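Local coordinates for uncharacterized ATP-binding protein MJ1010 (Methanocaldococcus jannaschii DSM 2661, PDB 3BJO) that is of unknown function but possibly binds ATP, the fragment being its C-terminal domain, of the helix-turn-helix clan, at residues M13-K18 with W96-R101. Residues are numbered along the deposited sequence; the frame is centred on the assembly and turned at random.
Sequences MDEISK and WNAIKR
Ile-16 reaches across to Ala-98 and Arg-101 where the long N-terminal helix 3-24 passes the C-terminal helix 93-102 of the domain, their local axes 8.6 Å apart at closest approach and inclined at 62°. The contact between the segments is apolar. Ile-16 lays CG1 against the backbone, 3.8 Å from CA of Ala-98, and with chi2 extended (170°) carries CD1 onward to the aliphatic root of Arg-101, 3.8 Å from its CB. ND2 of Asn-97 also comes to within 4.0 Å of CD1 of Ile-16, and Val-102 touches the same side chain. The methyl of Ala-98 points at helix 3-24 and meets CG of Glu-15 at 3.8 Å, so the acidic residue contributes its methylene here; Leu-19 continues this packing.

No hydrogen bond crosses between the two segments. NH2 of Arg-101 donates to OD1 of Asn-97 at 2.7 Å (N-H...O 155°), tying together two side chains that meet CD1 of Ile-16. Cutting Ile-16 back to an alanine is likely to open a gap beside Ala-98 and leave CB and CG of Arg-101 without that apolar partner. A few van der Waals contacts thus hold the segments here, the small Ala-98 being consistent with their close approach.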
loop_
_atom_site.group_PDB
_atom_site.type_symbol
_atom_site.label_atom_id
_atom_site.label_comp_id
_atom_site.label_asym_id
_atom_site.label_seq_id
_atom_site.Cartn_x
_atom_site.Cartn_y
_atom_site.Cartn_z
HETATM N N MSE A 13 -4.750 -1.716 -14.705
HETATM C CA MSE A 13 -6.176 -1.689 -14.346
HETATM C C MSE A 13 -6.529 -2.742 -13.305
HETATM O O MSE A 13 -7.260 -2.469 -12.344
HETATM C CB MSE A 13 -7.068 -1.885 -15.584
HETATM C CG MSE A 13 -7.028 -0.772 -16.628
HETATM SE SE MSE A 13 -7.117 1.105 -15.890
HETATM C CE MSE A 13 -8.863 1.027 -14.979
ATOM N N ASP A 14 -6.044 -3.960 -13.502
ATOM C CA ASP A 14 -6.229 -5.010 -12.523
ATOM C C ASP A 14 -5.765 -4.577 -11.132
ATOM O O ASP A 14 -6.428 -4.882 -10.159
ATOM C CB ASP A 14 -5.445 -6.262 -12.957
ATOM C CG ASP A 14 -5.586 -7.424 -11.987
ATOM O OD1 ASP A 14 -6.721 -7.971 -11.876
ATOM O OD2 ASP A 14 -4.534 -7.817 -11.385
ATOM N N GLU A 15 -4.614 -3.901 -11.036
ATOM C CA GLU A 15 -4.050 -3.593 -9.749
ATOM C C GLU A 15 -4.856 -2.467 -9.145
ATOM O O GLU A 15 -4.983 -2.406 -7.958
ATOM C CB GLU A 15 -2.575 -3.183 -9.825
ATOM C CG GLU A 15 -1.988 -2.623 -8.448
ATOM C CD GLU A 15 -2.250 -3.544 -7.239
ATOM O OE1 GLU A 15 -2.312 -4.784 -7.428
ATOM O OE2 GLU A 15 -2.446 -3.036 -6.112
ATOM N N ILE A 16 -5.407 -1.586 -9.977
ATOM C CA ILE A 16 -6.350 -0.583 -9.519
ATOM C C ILE A 16 -7.598 -1.209 -8.877
ATOM O O ILE A 16 -8.022 -0.763 -7.801
ATOM C CB ILE A 16 -6.727 0.462 -10.642
ATOM C CG1 ILE A 16 -5.550 1.434 -10.868
ATOM C CG2 ILE A 16 -8.008 1.280 -10.255
ATOM C CD1 ILE A 16 -5.677 2.340 -12.069
ATOM N N SER A 17 -8.186 -2.221 -9.511
ATOM C CA SER A 17 -9.327 -2.909 -8.934
ATOM C C SER A 17 -8.921 -3.551 -7.628
ATOM O O SER A 17 -9.670 -3.522 -6.661
ATOM C CB SER A 17 -9.863 -4.027 -9.855
ATOM O OG SER A 17 -10.062 -3.501 -11.148
ATOM N N LYS A 18 -7.739 -4.142 -7.600
ATOM C CA LYS A 18 -7.268 -4.804 -6.397
ATOM C C LYS A 18 -7.083 -3.825 -5.237
ATOM O O LYS A 18 -7.449 -4.102 -4.097
ATOM C CB LYS A 18 -5.956 -5.557 -6.683
ATOM C CG LYS A 18 -6.202 -6.953 -7.250
ATOM C CD LYS A 18 -4.910 -7.654 -7.728
ATOM C CE LYS A 18 -5.329 -8.951 -8.442
ATOM N NZ LYS A 18 -4.341 -9.530 -9.439
ATOM N N TRP A 96 2.272 1.275 -7.222
ATOM C CA TRP A 96 2.481 2.737 -7.231
ATOM C C TRP A 96 1.465 3.490 -8.075
ATOM O O TRP A 96 0.835 4.471 -7.624
ATOM C CB TRP A 96 3.906 3.091 -7.683
ATOM C CG TRP A 96 4.333 4.494 -7.326
ATOM C CD1 TRP A 96 4.095 5.171 -6.145
ATOM C CD2 TRP A 96 5.093 5.385 -8.145
ATOM N NE1 TRP A 96 4.655 6.439 -6.194
ATOM C CE2 TRP A 96 5.271 6.598 -7.403
ATOM C CE3 TRP A 96 5.643 5.283 -9.437
ATOM C CZ2 TRP A 96 5.995 7.699 -7.909
ATOM C CZ3 TRP A 96 6.332 6.386 -9.953
ATOM C CH2 TRP A 96 6.502 7.578 -9.188
ATOM N N ASN A 97 1.329 3.055 -9.330
ATOM C CA ASN A 97 0.384 3.682 -10.217
ATOM C C ASN A 97 -1.025 3.657 -9.604
ATOM O O ASN A 97 -1.749 4.639 -9.658
ATOM C CB ASN A 97 0.362 2.978 -11.571
ATOM C CG ASN A 97 -0.634 3.621 -12.519
ATOM O OD1 ASN A 97 -0.452 4.775 -12.944
ATOM N ND2 ASN A 97 -1.754 2.910 -12.776
ATOM N N ALA A 98 -1.432 2.516 -9.055
ATOM C CA ALA A 98 -2.772 2.413 -8.475
ATOM C C ALA A 98 -2.964 3.452 -7.333
ATOM O O ALA A 98 -3.970 4.187 -7.271
ATOM C CB ALA A 98 -2.986 0.983 -8.008
ATOM N N ILE A 99 -1.997 3.545 -6.425
ATOM C CA ILE A 99 -2.065 4.567 -5.387
ATOM C C ILE A 99 -2.297 5.989 -5.978
ATOM O O ILE A 99 -3.161 6.766 -5.511
ATOM C CB ILE A 99 -0.780 4.563 -4.499
ATOM C CG1 ILE A 99 -0.720 3.293 -3.649
ATOM C CG2 ILE A 99 -0.681 5.862 -3.622
ATOM C CD1 ILE A 99 0.712 2.992 -3.115
ATOM N N LYS A 100 -1.524 6.329 -6.998
ATOM C CA LYS A 100 -1.583 7.659 -7.625
ATOM C C LYS A 100 -2.925 7.898 -8.355
ATOM O O LYS A 100 -3.388 9.028 -8.472
ATOM C CB LYS A 100 -0.437 7.816 -8.641
ATOM C CG LYS A 100 0.995 7.735 -8.048
ATOM C CD LYS A 100 2.076 7.663 -9.157
ATOM C CE LYS A 100 2.520 9.047 -9.609
ATOM N NZ LYS A 100 3.857 9.030 -10.299
ATOM N N ARG A 101 -3.516 6.824 -8.867
ATOM C CA ARG A 101 -4.795 6.916 -9.568
ATOM C C ARG A 101 -5.993 6.915 -8.622
ATOM O O ARG A 101 -7.008 7.488 -8.930
ATOM C CB ARG A 101 -4.945 5.749 -10.547
ATOM C CG ARG A 101 -4.833 6.129 -12.019
ATOM C CD ARG A 101 -3.422 6.384 -12.464
ATOM N NE ARG A 101 -3.026 7.778 -12.292
ATOM C CZ ARG A 101 -1.759 8.228 -12.308
ATOM N NH1 ARG A 101 -1.524 9.531 -12.132
ATOM N NH2 ARG A 101 -0.721 7.390 -12.469
#